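Local coordinates for malonyl coenzyme A-acyl carrier protein transacylase (Helicobacter pylori, PDB 2H1Y) that probably transfers the malonyl group from malonyl-CoA to holo-acyl carrier protein, supplying malonyl-[ACP] with release of CoA, at residues L105-A110 and I238-N243; H127-M132 and S257-Q262. All coordinates share one frame; numbering follows the deposited sequence.

Contact 1: residues L105-A110 and I238-N243; sequences LGEVSA and ISNATN
Glu107 reaches out of helix 105-116 to the 238-243 loop, its carboxylate bonded directly to the backbone of Asn240 and, through a water, to the hydroxyl of Ser239. With CG anti to the backbone N (chi1 -158°) and the chain extended beyond it, the side chain spans the gap between the helix and the loop that follows strand 236-238. The direct hydrogen bond between the segments runs from Asn240 N to Glu107 OE2, 2.9 Å long and nearly straight; it arrives from above the carboxylate plane, 39° out of it. Asn240 also lays its side chain alongside, pointing the other way, and its CB lies 3.3 Å from Glu107 OE2.

Ser239 supports the other oxygen. Its CA packs 3.4 Å from Glu107 OE1, while its hydroxyl works at one remove: Ser239 OG donates to water 1 (2.6 Å), which in turn donates to Glu107 OE1 (2.9 Å). The same hydroxyl oxygen accepts from Thr242 N at 3.0 Å, an ST motif that ties it into the turn of the loop, with a weaker bond from Ala241 N. The serine thus braces its own loop and positions the water.

Elsewhere in the fold, Glu107 OE1 is bonded to Tyr246 OH and Glu107 OE2 to Gln259 NE2, and Leu256 of helix 249-259 touches the side chain. Glu107 is the last residue of the GHSLGE sequence in which this family places its active-site serine. The contact illustrates how a buried carboxylate can be accommodated without a countercharge across the contact: a main-chain N-H, a water held by a serine hydroxyl, a phenol and an amide share the load, an arrangement that would be expected to spread its negative charge and to hold both oxygens in a fixed orientation.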
ATOM      1  N   LEU A 105       1.279  -2.481  -1.581  1.00 40.54           N
ATOM      2  CA  LEU A 105       0.850  -3.466  -0.595  1.00 40.63           C
ATOM      3  C   LEU A 105      -0.536  -3.135  -0.053  1.00 41.01           C
ATOM      4  O   LEU A 105      -1.200  -3.986   0.540  1.00 40.65           O
ATOM      5  CB  LEU A 105       1.858  -3.549   0.553  1.00 40.77           C
ATOM      6  CG  LEU A 105       1.313  -4.027   1.901  1.00 41.10           C
ATOM      7  CD1 LEU A 105       0.267  -3.059   2.430  1.00 42.61           C
ATOM      8  CD2 LEU A 105       0.740  -5.430   1.782  1.00 42.00           C
ATOM      9  N   GLY A 106      -0.967  -1.895  -0.258  1.00 40.91           N
ATOM     10  CA  GLY A 106      -2.276  -1.461   0.183  1.00 41.16           C
ATOM     11  C   GLY A 106      -3.393  -2.092  -0.615  1.00 41.52           C
ATOM     12  O   GLY A 106      -4.525  -2.211  -0.125  1.00 41.50           O
ATOM     13  N   GLU A 107      -3.100  -2.488  -1.851  1.00 41.63           N
ATOM     14  CA  GLU A 107      -4.162  -3.047  -2.687  1.00 42.12           C
ATOM     15  C   GLU A 107      -4.704  -4.358  -2.105  1.00 41.95           C
ATOM     16  O   GLU A 107      -5.923  -4.536  -1.988  1.00 41.58           O
ATOM     17  CB  GLU A 107      -3.714  -3.220  -4.130  1.00 42.32           C
ATOM     18  CG  GLU A 107      -4.893  -3.267  -5.074  1.00 42.05           C
ATOM     19  CD  GLU A 107      -4.489  -3.151  -6.510  1.00 42.94           C
ATOM     20  OE1 GLU A 107      -5.116  -3.827  -7.351  1.00 43.69           O
ATOM     21  OE2 GLU A 107      -3.539  -2.394  -6.805  1.00 45.60           O
ATOM     22  N   VAL A 108      -3.784  -5.244  -1.710  1.00 42.01           N
ATOM     23  CA  VAL A 108      -4.119  -6.469  -0.982  1.00 41.50           C
ATOM     24  C   VAL A 108      -4.996  -6.145   0.223  1.00 41.76           C
ATOM     25  O   VAL A 108      -6.096  -6.707   0.357  1.00 42.79           O
ATOM     26  CB  VAL A 108      -2.871  -7.221  -0.516  1.00 41.84           C
ATOM     27  CG1 VAL A 108      -3.277  -8.519   0.196  1.00 43.26           C
ATOM     28  CG2 VAL A 108      -1.936  -7.522  -1.687  1.00 39.48           C
ATOM     29  N   SER A 109      -4.540  -5.232   1.081  1.00 40.98           N
ATOM     30  CA  SER A 109      -5.368  -4.748   2.189  1.00 40.60           C
ATOM     31  C   SER A 109      -6.774  -4.466   1.750  1.00 40.59           C
ATOM     32  O   SER A 109      -7.713  -4.951   2.377  1.00 41.11           O
ATOM     33  CB  SER A 109      -4.818  -3.472   2.810  1.00 40.09           C
ATOM     34  OG  SER A 109      -3.636  -3.734   3.531  1.00 40.92           O
ATOM     35  N   ALA A 110      -6.912  -3.672   0.685  1.00 40.96           N
ATOM     36  CA  ALA A 110      -8.218  -3.234   0.187  1.00 41.24           C
ATOM     37  C   ALA A 110      -9.092  -4.434  -0.248  1.00 42.03           C
ATOM     38  O   ALA A 110     -10.237  -4.575   0.212  1.00 41.72           O
ATOM     39  CB  ALA A 110      -8.043  -2.256  -0.926  1.00 40.42           C
ATOM     40  N   ILE A 238      -9.708  -0.345  -6.945  1.00 47.33           N
ATOM     41  CA  ILE A 238      -9.059   0.201  -8.126  1.00 47.67           C
ATOM     42  C   ILE A 238      -7.648  -0.370  -8.276  1.00 47.89           C
ATOM     43  O   ILE A 238      -6.832  -0.298  -7.353  1.00 48.23           O
ATOM     44  CB  ILE A 238      -9.013   1.747  -8.081  1.00 47.55           C
ATOM     45  CG1 ILE A 238     -10.318   2.321  -7.522  1.00 48.74           C
ATOM     46  CG2 ILE A 238      -8.719   2.323  -9.448  1.00 47.56           C
ATOM     47  CD1 ILE A 238     -11.558   2.118  -8.395  1.00 49.74           C
ATOM     48  N   SER A 239      -7.363  -0.950  -9.438  1.00 48.05           N
ATOM     49  CA  SER A 239      -6.085  -1.602  -9.669  1.00 47.85           C
ATOM     50  C   SER A 239      -4.944  -0.590  -9.875  1.00 47.78           C
ATOM     51  O   SER A 239      -5.020   0.261 -10.760  1.00 47.69           O
ATOM     52  CB  SER A 239      -6.206  -2.539 -10.876  1.00 48.05           C
ATOM     53  OG  SER A 239      -4.935  -2.836 -11.455  1.00 48.73           O
ATOM     54  N   ASN A 240      -3.885  -0.689  -9.077  1.00 47.29           N
ATOM     55  CA  ASN A 240      -2.668   0.072  -9.365  1.00 47.27           C
ATOM     56  C   ASN A 240      -2.128  -0.267 -10.750  1.00 47.50           C
ATOM     57  O   ASN A 240      -1.469   0.566 -11.382  1.00 47.44           O
ATOM     58  CB  ASN A 240      -1.559  -0.198  -8.344  1.00 47.35           C
ATOM     59  CG  ASN A 240      -1.873   0.338  -6.940  1.00 46.35           C
ATOM     60  OD1 ASN A 240      -2.778   1.146  -6.734  1.00 45.52           O
ATOM     61  ND2 ASN A 240      -1.095  -0.110  -5.976  1.00 44.62           N
ATOM     62  N   ALA A 241      -2.411  -1.480 -11.224  1.00 47.44           N
ATOM     63  CA  ALA A 241      -1.844  -1.937 -12.497  1.00 47.86           C
ATOM     64  C   ALA A 241      -2.535  -1.354 -13.757  1.00 48.21           C
ATOM     65  O   ALA A 241      -1.848  -0.893 -14.681  1.00 47.84           O
ATOM     66  CB  ALA A 241      -1.780  -3.449 -12.540  1.00 47.19           C
ATOM     67  N   THR A 242      -3.875  -1.335 -13.766  1.00 48.76           N
ATOM     68  CA  THR A 242      -4.659  -0.890 -14.931  1.00 49.24           C
ATOM     69  C   THR A 242      -5.550   0.339 -14.683  1.00 49.56           C
ATOM     70  O   THR A 242      -6.195   0.844 -15.591  1.00 49.66           O
ATOM     71  CB  THR A 242      -5.583  -2.039 -15.502  1.00 49.50           C
ATOM     72  OG1 THR A 242      -6.659  -2.311 -14.587  1.00 50.58           O
ATOM     73  CG2 THR A 242      -4.810  -3.311 -15.787  1.00 48.28           C
ATOM     74  N   ASN A 243      -5.630   0.810 -13.455  1.00 50.27           N
ATOM     75  CA  ASN A 243      -6.524   1.917 -13.149  1.00 50.84           C
ATOM     76  C   ASN A 243      -7.974   1.624 -13.549  1.00 51.31           C
ATOM     77  O   ASN A 243      -8.716   2.519 -13.946  1.00 51.64           O
ATOM     78  CB  ASN A 243      -6.008   3.238 -13.758  1.00 50.59           C
ATOM     79  CG  ASN A 243      -6.891   4.439 -13.407  1.00 50.45           C
ATOM     80  OD1 ASN A 243      -6.956   5.409 -14.153  1.00 52.35           O
ATOM     81  ND2 ASN A 243      -7.588   4.361 -12.288  1.00 49.79           N
TER
HETATM   82  O   HOH W   1      -3.490  -4.221  -9.766  1.00 40.34           O

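Contact 2: residues H127-M132 and S257-Q262; sequences HQRGKM and SLQLTQ
Arg129 and Gln259 supply the polar part of this contact between helix 119-137 and the 257-262 segment, the last part of helix 249-259 and the turn that follows. Arg129 NH2 donates to Gln259 OE1 at 2.8 Å, with an N-H...acceptor angle of 151°. The oxygen sits at the edge of the guanidinium, practically in its plane, whereas the amide is turned steeply against it, the two planes standing 79° apart. The arginine chain is extended from CG to NE, and the glutamine, bent at chi2 (-141°), crosses it at about a right angle.

The apolar part belongs to Leu260. Its CD2 methyl packs obliquely against the guanidinium, 3.7 Å from Arg129 NE, and Phe221 of helix 218-228 touches both residues.

Bonds beyond the two segments fix the polar groups further. Arg129 NH2 also reaches Ser104 OG and NH1 reaches Gln73 OE1, while Gln259 NE2 bonds to Ser104 O and the backbone O of Gln259 to His210 ND1. By analogy with related FabD enzymes, Ser104 and His210 are probably the nucleophile and its histidine partner, and Arg129 the arginine that meets the malonyl carboxylate. The chemistry is then that of a second shell: Gln259, using its amide oxygen, amide nitrogen and main-chain carbonyl on different partners, probably helps set the guanidinium, the serine backbone and the histidine in place together.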
ATOM      1  N   HIS A 127       2.845 -11.541   4.370  1.00 52.43           N
ATOM      2  CA  HIS A 127       4.164 -11.992   4.796  1.00 52.31           C
ATOM      3  C   HIS A 127       4.876 -12.686   3.638  1.00 52.35           C
ATOM      4  O   HIS A 127       6.074 -12.488   3.415  1.00 52.73           O
ATOM      5  CB  HIS A 127       4.034 -12.921   5.996  1.00 52.74           C
ATOM      6  CG  HIS A 127       5.305 -13.627   6.370  1.00 53.92           C
ATOM      7  ND1 HIS A 127       5.710 -14.802   5.773  1.00 54.90           N
ATOM      8  CD2 HIS A 127       6.250 -13.335   7.293  1.00 55.57           C
ATOM      9  CE1 HIS A 127       6.854 -15.197   6.301  1.00 55.16           C
ATOM     10  NE2 HIS A 127       7.206 -14.324   7.227  1.00 55.28           N
ATOM     11  N   GLN A 128       4.124 -13.468   2.872  1.00 52.10           N
ATOM     12  CA  GLN A 128       4.682 -14.210   1.752  1.00 51.61           C
ATOM     13  C   GLN A 128       5.098 -13.269   0.612  1.00 51.38           C
ATOM     14  O   GLN A 128       6.202 -13.399   0.058  1.00 51.84           O
ATOM     15  CB  GLN A 128       3.677 -15.287   1.309  1.00 51.99           C
ATOM     16  CG  GLN A 128       4.244 -16.618   0.742  1.00 52.00           C
ATOM     17  CD  GLN A 128       5.457 -17.212   1.462  1.00 51.17           C
ATOM     18  OE1 GLN A 128       6.430 -17.586   0.815  1.00 52.32           O
ATOM     19  NE2 GLN A 128       5.396 -17.322   2.784  1.00 50.51           N
ATOM     20  N   ARG A 129       4.242 -12.299   0.296  1.00 50.81           N
ATOM     21  CA  ARG A 129       4.524 -11.309  -0.745  1.00 49.97           C
ATOM     22  C   ARG A 129       5.841 -10.605  -0.462  1.00 50.96           C
ATOM     23  O   ARG A 129       6.645 -10.391  -1.365  1.00 50.79           O
ATOM     24  CB  ARG A 129       3.388 -10.290  -0.817  1.00 50.10           C
ATOM     25  CG  ARG A 129       3.434  -9.286  -1.990  1.00 48.85           C
ATOM     26  CD  ARG A 129       2.294  -8.282  -1.795  1.00 48.00           C
ATOM     27  NE  ARG A 129       2.186  -7.232  -2.803  1.00 44.09           N
ATOM     28  CZ  ARG A 129       2.775  -6.035  -2.740  1.00 44.25           C
ATOM     29  NH1 ARG A 129       3.565  -5.705  -1.716  1.00 41.66           N
ATOM     30  NH2 ARG A 129       2.563  -5.150  -3.715  1.00 42.26           N
ATOM     31  N   GLY A 130       6.067 -10.259   0.806  1.00 51.72           N
ATOM     32  CA  GLY A 130       7.326  -9.633   1.211  1.00 52.28           C
ATOM     33  C   GLY A 130       8.508 -10.578   1.097  1.00 52.83           C
ATOM     34  O   GLY A 130       9.605 -10.177   0.684  1.00 52.89           O
ATOM     35  N   LYS A 131       8.280 -11.837   1.465  1.00 53.06           N
ATOM     36  CA  LYS A 131       9.332 -12.841   1.464  1.00 53.30           C
ATOM     37  C   LYS A 131       9.756 -13.117   0.033  1.00 53.07           C
ATOM     38  O   LYS A 131      10.959 -13.167  -0.279  1.00 53.26           O
ATOM     39  CB  LYS A 131       8.820 -14.116   2.121  1.00 53.90           C
ATOM     40  CG  LYS A 131       9.890 -15.003   2.664  1.00 55.75           C
ATOM     41  CD  LYS A 131       9.295 -16.203   3.407  1.00 58.75           C
ATOM     42  CE  LYS A 131      10.367 -16.883   4.266  1.00 60.11           C
ATOM     43  NZ  LYS A 131      11.663 -17.020   3.514  1.00 60.59           N
ATOM     44  N   MET A 132       8.764 -13.259  -0.843  1.00 52.55           N
ATOM     45  CA  MET A 132       9.030 -13.538  -2.248  1.00 52.24           C
ATOM     46  C   MET A 132       9.684 -12.364  -2.987  1.00 51.96           C
ATOM     47  O   MET A 132      10.520 -12.555  -3.869  1.00 51.39           O
ATOM     48  CB  MET A 132       7.767 -14.007  -2.948  1.00 52.05           C
ATOM     49  CG  MET A 132       7.228 -15.313  -2.410  1.00 51.54           C
ATOM     50  SD  MET A 132       5.661 -15.708  -3.188  1.00 52.55           S
ATOM     51  CE  MET A 132       5.256 -17.288  -2.428  1.00 52.55           C
ATOM     52  N   SER A 257      -1.602 -10.017  -9.220  1.00 49.76           N
ATOM     53  CA  SER A 257      -0.417 -10.685  -9.798  1.00 50.00           C
ATOM     54  C   SER A 257       0.353  -9.668 -10.595  1.00 49.63           C
ATOM     55  O   SER A 257       1.534  -9.429 -10.375  1.00 50.02           O
ATOM     56  CB  SER A 257      -0.797 -11.780 -10.807  1.00 50.15           C
ATOM     57  OG  SER A 257      -1.405 -12.918 -10.230  1.00 52.82           O
ATOM     58  N   LEU A 258      -0.362  -9.088 -11.543  1.00 49.06           N
ATOM     59  CA  LEU A 258       0.189  -8.203 -12.534  1.00 49.29           C
ATOM     60  C   LEU A 258       0.781  -6.930 -11.901  1.00 48.74           C
ATOM     61  O   LEU A 258       1.793  -6.387 -12.382  1.00 48.81           O
ATOM     62  CB  LEU A 258      -0.928  -7.869 -13.531  1.00 48.99           C
ATOM     63  CG  LEU A 258      -0.588  -7.485 -14.967  1.00 50.23           C
ATOM     64  CD1 LEU A 258      -0.951  -6.010 -15.247  1.00 50.06           C
ATOM     65  CD2 LEU A 258       0.866  -7.836 -15.361  1.00 48.87           C
ATOM     66  N   GLN A 259       0.145  -6.479 -10.824  1.00 47.76           N
ATOM     67  CA  GLN A 259       0.601  -5.337 -10.052  1.00 47.35           C
ATOM     68  C   GLN A 259       2.115  -5.376  -9.835  1.00 47.18           C
ATOM     69  O   GLN A 259       2.811  -4.402 -10.141  1.00 47.10           O
ATOM     70  CB  GLN A 259      -0.130  -5.311  -8.707  1.00 47.16           C
ATOM     71  CG  GLN A 259      -0.026  -3.994  -7.972  1.00 46.32           C
ATOM     72  CD  GLN A 259       0.136  -4.194  -6.496  1.00 44.75           C
ATOM     73  OE1 GLN A 259       1.025  -4.927  -6.046  1.00 43.74           O
ATOM     74  NE2 GLN A 259      -0.731  -3.560  -5.724  1.00 42.79           N
ATOM     75  N   LEU A 260       2.601  -6.529  -9.352  1.00 47.21           N
ATOM     76  CA  LEU A 260       4.004  -6.767  -8.953  1.00 46.73           C
ATOM     77  C   LEU A 260       5.055  -6.399  -9.986  1.00 45.94           C
ATOM     78  O   LEU A 260       6.163  -6.055  -9.624  1.00 45.26           O
ATOM     79  CB  LEU A 260       4.206  -8.227  -8.558  1.00 46.73           C
ATOM     80  CG  LEU A 260       3.282  -8.754  -7.459  1.00 48.59           C
ATOM     81  CD1 LEU A 260       3.298 -10.265  -7.439  1.00 47.56           C
ATOM     82  CD2 LEU A 260       3.657  -8.182  -6.090  1.00 48.53           C
ATOM     83  N   THR A 261       4.715  -6.501 -11.265  1.00 45.87           N
ATOM     84  CA  THR A 261       5.677  -6.194 -12.326  1.00 45.90           C
ATOM     85  C   THR A 261       5.323  -4.928 -13.093  1.00 45.75           C
ATOM     86  O   THR A 261       6.050  -4.526 -13.989  1.00 45.92           O
ATOM     87  CB  THR A 261       5.937  -7.421 -13.282  1.00 45.79           C
ATOM     88  OG1 THR A 261       4.754  -7.752 -14.021  1.00 45.73           O
ATOM     89  CG2 THR A 261       6.329  -8.630 -12.471  1.00 45.61           C
ATOM     90  N   GLN A 262       4.224  -4.283 -12.712  1.00 46.45           N
ATOM     91  CA  GLN A 262       3.782  -3.039 -13.366  1.00 47.30           C
ATOM     92  C   GLN A 262       3.850  -1.823 -12.446  1.00 47.05           C
ATOM     93  O   GLN A 262       3.535  -1.931 -11.257  1.00 47.75           O
ATOM     94  CB  GLN A 262       2.337  -3.163 -13.881  1.00 47.79           C
ATOM     95  CG  GLN A 262       2.105  -4.189 -14.986  1.00 50.20           C
ATOM     96  CD  GLN A 262       3.211  -4.203 -16.007  1.00 53.71           C
ATOM     97  OE1 GLN A 262       3.991  -5.161 -16.072  1.00 57.82           O
ATOM     98  NE2 GLN A 262       3.318  -3.134 -16.790  1.00 53.86           N
TER

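Overall arrangement
From the N terminus, the chain first enters contact 1 at helix 105-116, then contact 2 at helix 119-137. It next builds the small antiparallel sheet and helix 218-228, returns along strand 236-238 to close contact 1, and closes contact 2 at 257-262. The two loops therefore cross. Contact 1 ties the helix after strand 99-102 to the loop leaving its neighbour in the parallel part of the main sheet; contact 2 joins helix 119-137 to the last part of helix 249-259 and the turn that follows. They meet where Gln259 NE2 approaches Glu107 OE2 (3.2 Å, a probable hydrogen bond) and where Leu105 CB packs 3.6 Å from Arg129 NH1.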